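PDB 7E6I: glucose-6-phosphate 1-dehydrogenase from Kluyveromyces lactis, which catalyses the NADP+-dependent oxidation of glucose 6-phosphate to 6-phosphogluconolactone, the first and rate-limiting step of the oxidative pentose phosphate pathway. Local coordinates for residues A[14-18]-A[46-50]; A[188-192]-A[402-406]; A[232-238]-A[311-317]; A[348-352]-A[478-482]. All coordinates share one frame; numbering follows the deposited sequence.

Contact 1: A[14-18]-A[46-50]; sequences FGASG and GYARS
The carbonyl oxygen of Tyr47 accepts from the backbone N of Ala16 and, weakly, from that of Gly15, at the ends of two neighbouring parallel strands of a Rossmann fold. Residues 14-18 lead from strand 10-14 to helix 19-34 through the glycine-rich loop that, as in related enzymes, probably binds NADP+. Residues 46-50 close strand 43-48.

The polar part is backbone alone. Ala16 N to Tyr47 O measures 3.0 Å and is nearly straight at 173°, although the donor sits well above the carbonyl plane. Gly15 N to Tyr47 O, 2.9 Å, is bent. Gly15 has a positive phi, which favours glycine, and begins a type I turn that ends at Gly18.

The aromatic part lies on one face of the sheet. With CG turned away from the backbone N (chi1 -176°), the Tyr47 ring lies against that of Phe14. Phe14 CE2 stands over a face of the Tyr47 ring, 3.5 Å from CD1, and the two planes are inclined at 37°. Tyr47 CB lies over a face of the Phe14 ring. The hydroxyl of Tyr47 is hydrogen-bonded to Pro90 O. With an alanine at Tyr47, Phe14 would probably lose the ring packed against its CE2, and Pro90 O its hydroxyl partner.

Ala16 CB comes within 3.4 Å of Gly46 CA, where glycine has no side chain. Ser17 OG rests 3.5 Å from Ala48 CB.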
# COMPACT_ATOMS: atom_id res chain seq x y z
N PHE A 14 16.12 -11.97 -3.92
CA PHE A 14 15.76 -12.95 -4.92
C PHE A 14 14.96 -12.30 -6.04
O PHE A 14 14.20 -11.36 -5.82
CB PHE A 14 14.96 -14.09 -4.29
CG PHE A 14 15.82 -15.10 -3.57
CD1 PHE A 14 16.25 -14.87 -2.27
CD2 PHE A 14 16.19 -16.28 -4.19
CE1 PHE A 14 17.03 -15.80 -1.61
CE2 PHE A 14 16.98 -17.21 -3.53
CZ PHE A 14 17.40 -16.97 -2.24
N GLY A 15 15.13 -12.83 -7.25
CA GLY A 15 14.57 -12.18 -8.42
C GLY A 15 15.33 -10.94 -8.82
O GLY A 15 14.75 -10.01 -9.39
N ALA A 16 16.64 -10.89 -8.53
CA ALA A 16 17.38 -9.63 -8.58
C ALA A 16 17.42 -9.00 -9.97
O ALA A 16 17.64 -7.80 -10.07
CB ALA A 16 18.80 -9.85 -8.08
N SER A 17 17.21 -9.78 -11.02
CA SER A 17 17.29 -9.27 -12.38
C SER A 17 15.99 -8.65 -12.87
O SER A 17 15.97 -8.04 -13.94
CB SER A 17 17.70 -10.41 -13.32
OG SER A 17 16.78 -11.50 -13.19
N GLY A 18 14.91 -8.79 -12.11
CA GLY A 18 13.62 -8.33 -12.57
C GLY A 18 13.41 -6.84 -12.38
O GLY A 18 14.20 -6.13 -11.75
N GLY A 46 22.37 -10.28 -4.84
CA GLY A 46 21.28 -10.47 -5.77
C GLY A 46 21.33 -11.87 -6.36
O GLY A 46 22.34 -12.27 -6.93
N TYR A 47 20.22 -12.59 -6.24
CA TYR A 47 20.10 -13.97 -6.71
C TYR A 47 19.01 -14.04 -7.78
O TYR A 47 17.92 -13.49 -7.59
CB TYR A 47 19.78 -14.90 -5.53
CG TYR A 47 19.71 -16.40 -5.80
CD1 TYR A 47 18.69 -16.95 -6.57
CD2 TYR A 47 20.63 -17.27 -5.24
CE1 TYR A 47 18.62 -18.31 -6.80
CE2 TYR A 47 20.57 -18.64 -5.46
CZ TYR A 47 19.57 -19.15 -6.24
OH TYR A 47 19.50 -20.51 -6.47
N ALA A 48 19.31 -14.73 -8.89
CA ALA A 48 18.35 -15.01 -9.96
C ALA A 48 18.92 -16.12 -10.85
O ALA A 48 20.07 -16.54 -10.69
CB ALA A 48 18.01 -13.76 -10.78
N ARG A 49 18.08 -16.61 -11.77
CA ARG A 49 18.48 -17.75 -12.60
C ARG A 49 19.50 -17.36 -13.66
O ARG A 49 20.44 -18.12 -13.92
CB ARG A 49 17.25 -18.39 -13.26
CG ARG A 49 16.03 -18.54 -12.32
CD ARG A 49 14.66 -18.23 -12.98
NE ARG A 49 14.62 -17.05 -13.83
CZ ARG A 49 14.60 -15.77 -13.43
NH1 ARG A 49 14.63 -15.47 -12.12
NH2 ARG A 49 14.58 -14.77 -14.29
N SER A 50 19.33 -16.19 -14.28
CA SER A 50 20.24 -15.76 -15.34
C SER A 50 21.67 -15.69 -14.82
O SER A 50 21.93 -15.59 -13.62
CB SER A 50 19.86 -14.39 -15.89
OG SER A 50 18.61 -14.41 -16.56

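Contact 2: A[188-192]-A[402-406]; sequences EMVKN and YSERY
The Tyr402 ring has the methyl group of Met189 slanting onto it, off-centre, in a Met-aromatic contact between two short helices, 188-191 and 403-406. Met189 CE is 3.8 Å from Tyr402 CD1, and SD stands 4.9 Å from the ring centroid. The second ring, Tyr406, has the Tyr402 carbonyl oxygen over one face, near the rim. Its hydroxyl end meets Glu188, whose carboxylate plane is turned 85° against the ring, and the Asn192 amide, tilted by 46°.

Met189 reaches the rings by folding. CG is anti to the backbone N (chi1 -170°), and bends at the next two torsions bring CE against both the Tyr402 ring and the Tyr406 hydroxyl. The same side chain also packs on Ile370 and Ile372 of strand 367-373. Glu188 and Tyr406 also share Ile411 as an apolar neighbour.

The contact joins the coenzyme-binding part of the chain to the C-terminal domain. It lies beside Lys187 of the glucose 6-phosphate pocket, yet the Met189 side chain is still about 12 Å from the bound sugar phosphate. Around Tyr406 OH, Glu188 OE2 lies at 3.3 Å and Asn192 ND2 at 3.5 Å.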
# COMPACT_ATOMS: atom_id res chain seq x y z
N GLU A 188 4.44 8.36 3.59
CA GLU A 188 4.60 9.25 4.74
C GLU A 188 3.25 9.61 5.34
O GLU A 188 3.03 9.46 6.54
CB GLU A 188 5.37 10.50 4.32
CG GLU A 188 5.32 11.65 5.30
CD GLU A 188 6.13 11.40 6.58
OE1 GLU A 188 6.97 10.47 6.60
OE2 GLU A 188 5.93 12.16 7.57
N MET A 189 2.30 10.03 4.50
CA MET A 189 1.03 10.50 5.04
C MET A 189 0.18 9.35 5.56
O MET A 189 -0.58 9.53 6.52
CB MET A 189 0.26 11.30 3.98
CG MET A 189 -0.96 12.03 4.53
SD MET A 189 -0.56 13.43 5.61
CE MET A 189 0.83 14.12 4.74
N VAL A 190 0.29 8.16 4.98
CA VAL A 190 -0.40 7.02 5.58
C VAL A 190 0.15 6.76 6.98
O VAL A 190 -0.61 6.48 7.92
CB VAL A 190 -0.30 5.78 4.67
CG1 VAL A 190 -0.99 4.59 5.33
CG2 VAL A 190 -0.93 6.08 3.33
N LYS A 191 1.48 6.88 7.17
CA LYS A 191 2.08 6.62 8.48
C LYS A 191 1.71 7.67 9.52
O LYS A 191 1.78 7.37 10.72
CB LYS A 191 3.61 6.53 8.35
CG LYS A 191 4.09 5.30 7.60
CD LYS A 191 5.60 5.08 7.75
CE LYS A 191 6.42 6.14 7.02
NZ LYS A 191 7.83 6.18 7.50
N ASN A 192 1.31 8.87 9.12
CA ASN A 192 0.88 9.87 10.09
C ASN A 192 -0.54 9.67 10.62
O ASN A 192 -0.91 10.35 11.58
CB ASN A 192 0.95 11.27 9.47
CG ASN A 192 2.34 11.65 9.00
OD1 ASN A 192 3.34 11.25 9.59
ND2 ASN A 192 2.41 12.44 7.93
N TYR A 402 2.19 20.13 4.17
CA TYR A 402 3.36 19.53 4.79
C TYR A 402 4.65 19.85 4.06
O TYR A 402 5.73 19.57 4.59
CB TYR A 402 3.16 18.02 4.89
CG TYR A 402 2.53 17.59 6.21
CD1 TYR A 402 1.15 17.54 6.38
CD2 TYR A 402 3.33 17.28 7.31
CE1 TYR A 402 0.59 17.16 7.60
CE2 TYR A 402 2.79 16.89 8.51
CZ TYR A 402 1.42 16.83 8.67
OH TYR A 402 0.91 16.44 9.90
N SER A 403 4.57 20.46 2.87
CA SER A 403 5.77 20.92 2.17
C SER A 403 6.57 21.90 3.02
O SER A 403 7.80 21.94 2.91
CB SER A 403 5.38 21.57 0.84
OG SER A 403 5.72 22.95 0.81
N GLU A 404 5.90 22.70 3.86
CA GLU A 404 6.58 23.49 4.88
C GLU A 404 7.72 22.71 5.52
O GLU A 404 8.90 23.00 5.31
CB GLU A 404 5.61 23.94 5.97
CG GLU A 404 4.60 24.99 5.57
CD GLU A 404 3.33 24.92 6.42
OE1 GLU A 404 2.22 24.99 5.85
OE2 GLU A 404 3.46 24.79 7.66
N ARG A 405 7.36 21.67 6.27
CA ARG A 405 8.33 20.94 7.08
C ARG A 405 9.18 19.96 6.28
O ARG A 405 10.26 19.58 6.75
CB ARG A 405 7.57 20.22 8.18
CG ARG A 405 6.48 21.10 8.72
CD ARG A 405 5.92 20.59 10.03
NE ARG A 405 5.25 19.31 9.91
CZ ARG A 405 5.12 18.45 10.92
NH1 ARG A 405 5.60 18.75 12.12
NH2 ARG A 405 4.51 17.30 10.78
N TYR A 406 8.73 19.54 5.10
CA TYR A 406 9.43 18.46 4.40
C TYR A 406 10.66 18.96 3.65
O TYR A 406 11.59 18.18 3.43
CB TYR A 406 8.48 17.73 3.45
CG TYR A 406 7.40 16.93 4.14
CD1 TYR A 406 7.36 16.83 5.54
CD2 TYR A 406 6.40 16.27 3.42
CE1 TYR A 406 6.36 16.11 6.19
CE2 TYR A 406 5.39 15.53 4.06
CZ TYR A 406 5.38 15.46 5.46
OH TYR A 406 4.40 14.74 6.14

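Contact 3: A[232-238]-A[311-317]; sequences FDSIGII and SKCVTFA
Asp233 OD1 is gripped by two hydroxyls, those of Ser311 and Tyr301. Ser311 OG donates to Asp233 OD1 over a modelled 2.5 Å, which is very short. The same OG accepts from Cys313 N at 3.2 Å and closes an ST turn. The hydroxyl thus links the carboxylate to the backbone of its own loop. With an alanine at Ser311, Asp233 OD1 would be likely to lose one of these two hydroxyl partners, and Cys313 N the acceptor that shapes the turn.

A backbone bond ties the segments further along. Ile237 N reaches Val314 O over 3.0 Å, tilted only 20° from the carbonyl plane. Gly236, just before it, has a positive phi that favours glycine. Val314 O also lies at the edge of the Phe232 ring, near its plane.

Apolar groups fill in around these bonds. Cys313 SG, swung anti to the backbone N (chi1 -175°), comes obliquely to the Phe232 ring, 3.7 Å from CD2. Ile237 CG2 touches both Val314 CG1, at 3.9 Å, and Ala317 CB, at 3.8 Å. Ile238 CG1 touches the same Ala317 CB at 3.7 Å, and its side chain also packs on Phe443, Leu446 and Leu450 of helix 433-451.

The Phe232 side chain is about 5 Å from the bound glucose 6-phosphate. Helix 236-254 carries Asp240 and His245 of that pocket. The arrangement therefore sets the start of an active-site helix against the beginning of strand 316-321, an inner strand of the mixed sheet, where Thr315 and Phe316 form a classic beta bulge opposite Gly288.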
# COMPACT_ATOMS: atom_id res chain seq x y z
N PHE A 232 -4.84 -6.92 -17.11
CA PHE A 232 -5.75 -6.32 -16.14
C PHE A 232 -7.10 -7.01 -16.14
O PHE A 232 -7.83 -6.92 -15.15
CB PHE A 232 -5.89 -4.83 -16.45
CG PHE A 232 -6.46 -4.03 -15.33
CD1 PHE A 232 -5.67 -3.63 -14.26
CD2 PHE A 232 -7.79 -3.63 -15.34
CE1 PHE A 232 -6.19 -2.86 -13.23
CE2 PHE A 232 -8.31 -2.88 -14.31
CZ PHE A 232 -7.51 -2.49 -13.26
N ASP A 233 -7.43 -7.72 -17.23
CA ASP A 233 -8.78 -8.23 -17.41
C ASP A 233 -9.18 -9.18 -16.29
O ASP A 233 -10.31 -9.14 -15.82
CB ASP A 233 -8.91 -8.91 -18.76
CG ASP A 233 -10.34 -9.11 -19.17
OD1 ASP A 233 -11.00 -8.08 -19.43
OD2 ASP A 233 -10.82 -10.27 -19.20
N SER A 234 -8.26 -10.03 -15.86
CA SER A 234 -8.56 -10.96 -14.79
C SER A 234 -8.34 -10.35 -13.41
O SER A 234 -8.61 -11.02 -12.41
CB SER A 234 -7.68 -12.20 -14.94
OG SER A 234 -6.31 -11.82 -14.95
N ILE A 235 -7.85 -9.10 -13.33
CA ILE A 235 -7.58 -8.42 -12.07
C ILE A 235 -8.77 -7.53 -11.70
O ILE A 235 -9.53 -7.85 -10.77
CB ILE A 235 -6.30 -7.57 -12.14
CG1 ILE A 235 -5.08 -8.39 -12.55
CG2 ILE A 235 -6.04 -6.92 -10.80
CD1 ILE A 235 -4.91 -9.65 -11.79
N GLY A 236 -8.92 -6.41 -12.42
CA GLY A 236 -9.93 -5.41 -12.13
C GLY A 236 -9.50 -4.46 -11.03
O GLY A 236 -8.60 -4.74 -10.23
N ILE A 237 -10.17 -3.30 -10.97
CA ILE A 237 -9.70 -2.22 -10.11
C ILE A 237 -9.89 -2.59 -8.65
O ILE A 237 -9.10 -2.17 -7.79
CB ILE A 237 -10.42 -0.90 -10.45
CG1 ILE A 237 -9.66 0.29 -9.86
CG2 ILE A 237 -11.85 -0.88 -9.94
CD1 ILE A 237 -8.30 0.47 -10.44
N ILE A 238 -10.91 -3.39 -8.35
CA ILE A 238 -11.20 -3.73 -6.97
C ILE A 238 -10.06 -4.56 -6.40
O ILE A 238 -9.51 -4.23 -5.34
CB ILE A 238 -12.55 -4.45 -6.87
CG1 ILE A 238 -13.64 -3.52 -7.40
CG2 ILE A 238 -12.84 -4.84 -5.44
CD1 ILE A 238 -14.98 -4.15 -7.52
N SER A 311 -15.42 -7.91 -22.89
CA SER A 311 -14.88 -7.84 -21.54
C SER A 311 -15.77 -7.01 -20.61
O SER A 311 -16.11 -5.87 -20.93
CB SER A 311 -13.48 -7.25 -21.58
OG SER A 311 -13.03 -6.97 -20.27
N LYS A 312 -16.11 -7.58 -19.46
CA LYS A 312 -16.82 -6.86 -18.41
C LYS A 312 -15.88 -6.31 -17.34
O LYS A 312 -16.32 -6.07 -16.20
CB LYS A 312 -17.87 -7.77 -17.77
CG LYS A 312 -18.90 -8.33 -18.73
CD LYS A 312 -20.20 -8.70 -17.99
CE LYS A 312 -19.95 -9.81 -16.97
NZ LYS A 312 -20.77 -11.05 -17.23
N CYS A 313 -14.60 -6.10 -17.66
CA CYS A 313 -13.63 -5.71 -16.65
C CYS A 313 -13.96 -4.34 -16.07
O CYS A 313 -14.23 -3.38 -16.81
CB CYS A 313 -12.22 -5.71 -17.22
SG CYS A 313 -10.97 -5.39 -15.97
N VAL A 314 -13.92 -4.24 -14.75
CA VAL A 314 -14.20 -2.99 -14.04
C VAL A 314 -12.91 -2.19 -13.90
O VAL A 314 -11.96 -2.65 -13.27
CB VAL A 314 -14.82 -3.28 -12.66
CG1 VAL A 314 -15.05 -2.02 -11.93
CG2 VAL A 314 -16.12 -4.04 -12.80
N THR A 315 -12.88 -0.98 -14.47
CA THR A 315 -11.76 -0.08 -14.28
C THR A 315 -12.09 1.08 -13.33
O THR A 315 -11.19 1.85 -12.98
CB THR A 315 -11.26 0.46 -15.64
OG1 THR A 315 -12.25 1.30 -16.23
CG2 THR A 315 -10.97 -0.69 -16.59
N PHE A 316 -13.35 1.20 -12.92
CA PHE A 316 -13.76 2.14 -11.89
C PHE A 316 -14.78 1.45 -11.02
O PHE A 316 -15.73 0.86 -11.54
CB PHE A 316 -14.39 3.42 -12.47
CG PHE A 316 -14.97 4.33 -11.43
CD1 PHE A 316 -16.20 4.06 -10.84
CD2 PHE A 316 -14.29 5.45 -11.02
CE1 PHE A 316 -16.71 4.87 -9.87
CE2 PHE A 316 -14.80 6.26 -10.05
CZ PHE A 316 -16.02 5.97 -9.47
N ALA A 317 -14.64 1.58 -9.70
CA ALA A 317 -15.63 1.05 -8.76
C ALA A 317 -15.79 1.99 -7.58
O ALA A 317 -14.81 2.49 -7.03
CB ALA A 317 -15.24 -0.34 -8.25

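Contact 4: A[348-352]-A[478-482]; sequences IRIQF and HGYTF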
# COMPACT_ATOMS: atom_id res chain seq x y z
N ILE A 348 -8.38 11.14 1.39
CA ILE A 348 -9.36 10.79 2.42
C ILE A 348 -10.25 12.01 2.65
O ILE A 348 -9.74 13.11 2.86
CB ILE A 348 -8.68 10.40 3.74
CG1 ILE A 348 -7.81 9.16 3.57
CG2 ILE A 348 -9.72 10.25 4.86
CD1 ILE A 348 -6.71 9.12 4.61
N ARG A 349 -11.56 11.81 2.66
CA ARG A 349 -12.48 12.92 2.87
C ARG A 349 -13.47 12.53 3.95
O ARG A 349 -14.16 11.51 3.81
CB ARG A 349 -13.21 13.30 1.58
CG ARG A 349 -13.99 14.60 1.64
CD ARG A 349 -14.58 14.91 0.26
NE ARG A 349 -13.52 15.30 -0.65
CZ ARG A 349 -13.05 16.54 -0.74
NH1 ARG A 349 -13.59 17.50 0.02
NH2 ARG A 349 -12.05 16.81 -1.57
N ILE A 350 -13.55 13.32 5.00
CA ILE A 350 -14.43 13.03 6.12
C ILE A 350 -15.33 14.24 6.32
O ILE A 350 -14.83 15.36 6.47
CB ILE A 350 -13.63 12.71 7.39
CG1 ILE A 350 -13.00 11.33 7.20
CG2 ILE A 350 -14.54 12.74 8.60
CD1 ILE A 350 -11.93 11.00 8.15
N GLN A 351 -16.64 14.04 6.25
CA GLN A 351 -17.60 15.11 6.46
C GLN A 351 -18.24 14.95 7.83
O GLN A 351 -18.69 13.86 8.20
CB GLN A 351 -18.70 15.11 5.40
CG GLN A 351 -19.37 16.45 5.34
CD GLN A 351 -20.36 16.59 4.19
OE1 GLN A 351 -21.20 15.73 4.00
NE2 GLN A 351 -20.26 17.69 3.45
N PHE A 352 -18.28 16.04 8.59
CA PHE A 352 -18.83 16.01 9.93
C PHE A 352 -20.29 16.46 9.96
O PHE A 352 -20.78 17.09 9.02
CB PHE A 352 -17.96 16.85 10.86
CG PHE A 352 -16.57 16.31 11.02
CD1 PHE A 352 -16.29 15.34 11.98
CD2 PHE A 352 -15.55 16.72 10.18
CE1 PHE A 352 -15.02 14.81 12.12
CE2 PHE A 352 -14.27 16.20 10.31
CZ PHE A 352 -14.00 15.25 11.28
N HIS A 478 -24.82 8.30 0.26
CA HIS A 478 -24.02 7.77 1.35
C HIS A 478 -23.61 8.87 2.32
O HIS A 478 -22.50 8.87 2.86
CB HIS A 478 -22.80 7.03 0.81
CG HIS A 478 -23.15 5.75 0.14
ND1 HIS A 478 -23.77 5.70 -1.09
CD2 HIS A 478 -23.03 4.47 0.55
CE1 HIS A 478 -23.98 4.44 -1.42
NE2 HIS A 478 -23.55 3.67 -0.43
N GLY A 479 -24.51 9.82 2.53
CA GLY A 479 -24.36 10.77 3.60
C GLY A 479 -23.52 11.98 3.29
O GLY A 479 -23.32 12.82 4.17
N TYR A 480 -23.03 12.12 2.06
CA TYR A 480 -22.27 13.32 1.73
C TYR A 480 -23.20 14.46 1.34
O TYR A 480 -24.05 14.32 0.46
CB TYR A 480 -21.27 13.05 0.62
CG TYR A 480 -20.31 14.19 0.49
CD1 TYR A 480 -19.21 14.30 1.35
CD2 TYR A 480 -20.51 15.20 -0.45
CE1 TYR A 480 -18.33 15.36 1.25
CE2 TYR A 480 -19.63 16.26 -0.55
CZ TYR A 480 -18.54 16.33 0.31
OH TYR A 480 -17.66 17.38 0.23
N THR A 481 -23.02 15.60 1.99
CA THR A 481 -23.83 16.78 1.76
C THR A 481 -23.02 17.72 0.88
O THR A 481 -21.93 18.16 1.28
CB THR A 481 -24.22 17.42 3.09
OG1 THR A 481 -25.26 16.65 3.68
CG2 THR A 481 -24.69 18.87 2.91
N PHE A 482 -23.50 17.98 -0.33
CA PHE A 482 -22.77 18.88 -1.21
C PHE A 482 -23.11 20.31 -0.84
O PHE A 482 -24.17 20.58 -0.28
CB PHE A 482 -23.08 18.59 -2.68
CG PHE A 482 -22.49 17.30 -3.18
CD1 PHE A 482 -21.17 17.26 -3.65
CD2 PHE A 482 -23.23 16.13 -3.20
CE1 PHE A 482 -20.60 16.07 -4.09
CE2 PHE A 482 -22.67 14.94 -3.64
CZ PHE A 482 -21.35 14.91 -4.09
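Gln351, on strand 345-352 of the mixed sheet of the C-terminal domain, holds the tail 478-482 through a two-bond amide pairing with Thr481. Its carboxamide does what the backbone of a neighbouring strand would do. Thr481 N donates to Gln351 OE1 over 2.7 Å, and Gln351 NE2 donates to Thr481 O over 2.8 Å. Both bonds are almost straight, and each donor lies in the carbonyl plane of its acceptor, on a lone pair. The pair fixes the rotation of the amide. Gln351 CG is anti to the backbone N (chi1 -160°) and the chain runs on extended, which takes the amide out to the tail.

The amide is also stacked on the Tyr480 ring, with the two planes only 6° apart. NE2 lies 3.7 Å above the ring plane, offset toward the rim. Arg349 crosses the same ring obliquely, and its CD is 3.9 Å from Tyr480 CE1. The guanidinium stands nearly upright to the ring, at 89°.

Outside the two segments, Glu367 forms a salt bridge with Arg349 NH1 and takes hydrogen bonds from Tyr480 OH and Gln351 NE2; Arg349 NH2 pairs with Glu347. By similarity Arg349 belongs to the second NADP+ site; a Tris molecule, probably from the crystallisation liquor, lies about 5 Å from its side chain.

Strand 345-352 runs between strands 367-373 and 212-220, antiparallel to both. The tail follows helix 471-476 and lies over this part of the sheet, with Phe482 turned back onto Val472, Leu475 and Ala476 of that helix.

In the fold
Contact 1 comes first along the chain and stands apart, in the six-stranded parallel sheet, whose loops probably bind the NADP+ coenzyme. Its centre is about 47 Å from that of contact 4, across the centre of the chain. Contacts 3 and 4 both reach the nine-stranded mixed sheet, at strands 316-321 and 345-352, with centres about 26 Å apart. Contact 2 links the two family regions. The loop it closes encloses contact 3, and its segments alternate with those of contact 4. The nearest atoms of contacts 2 and 4 are about 6 Å apart. Contacts 2 and 3 lie on opposite sides of the chain's centre, and each adjoins residues of the glucose 6-phosphate pocket.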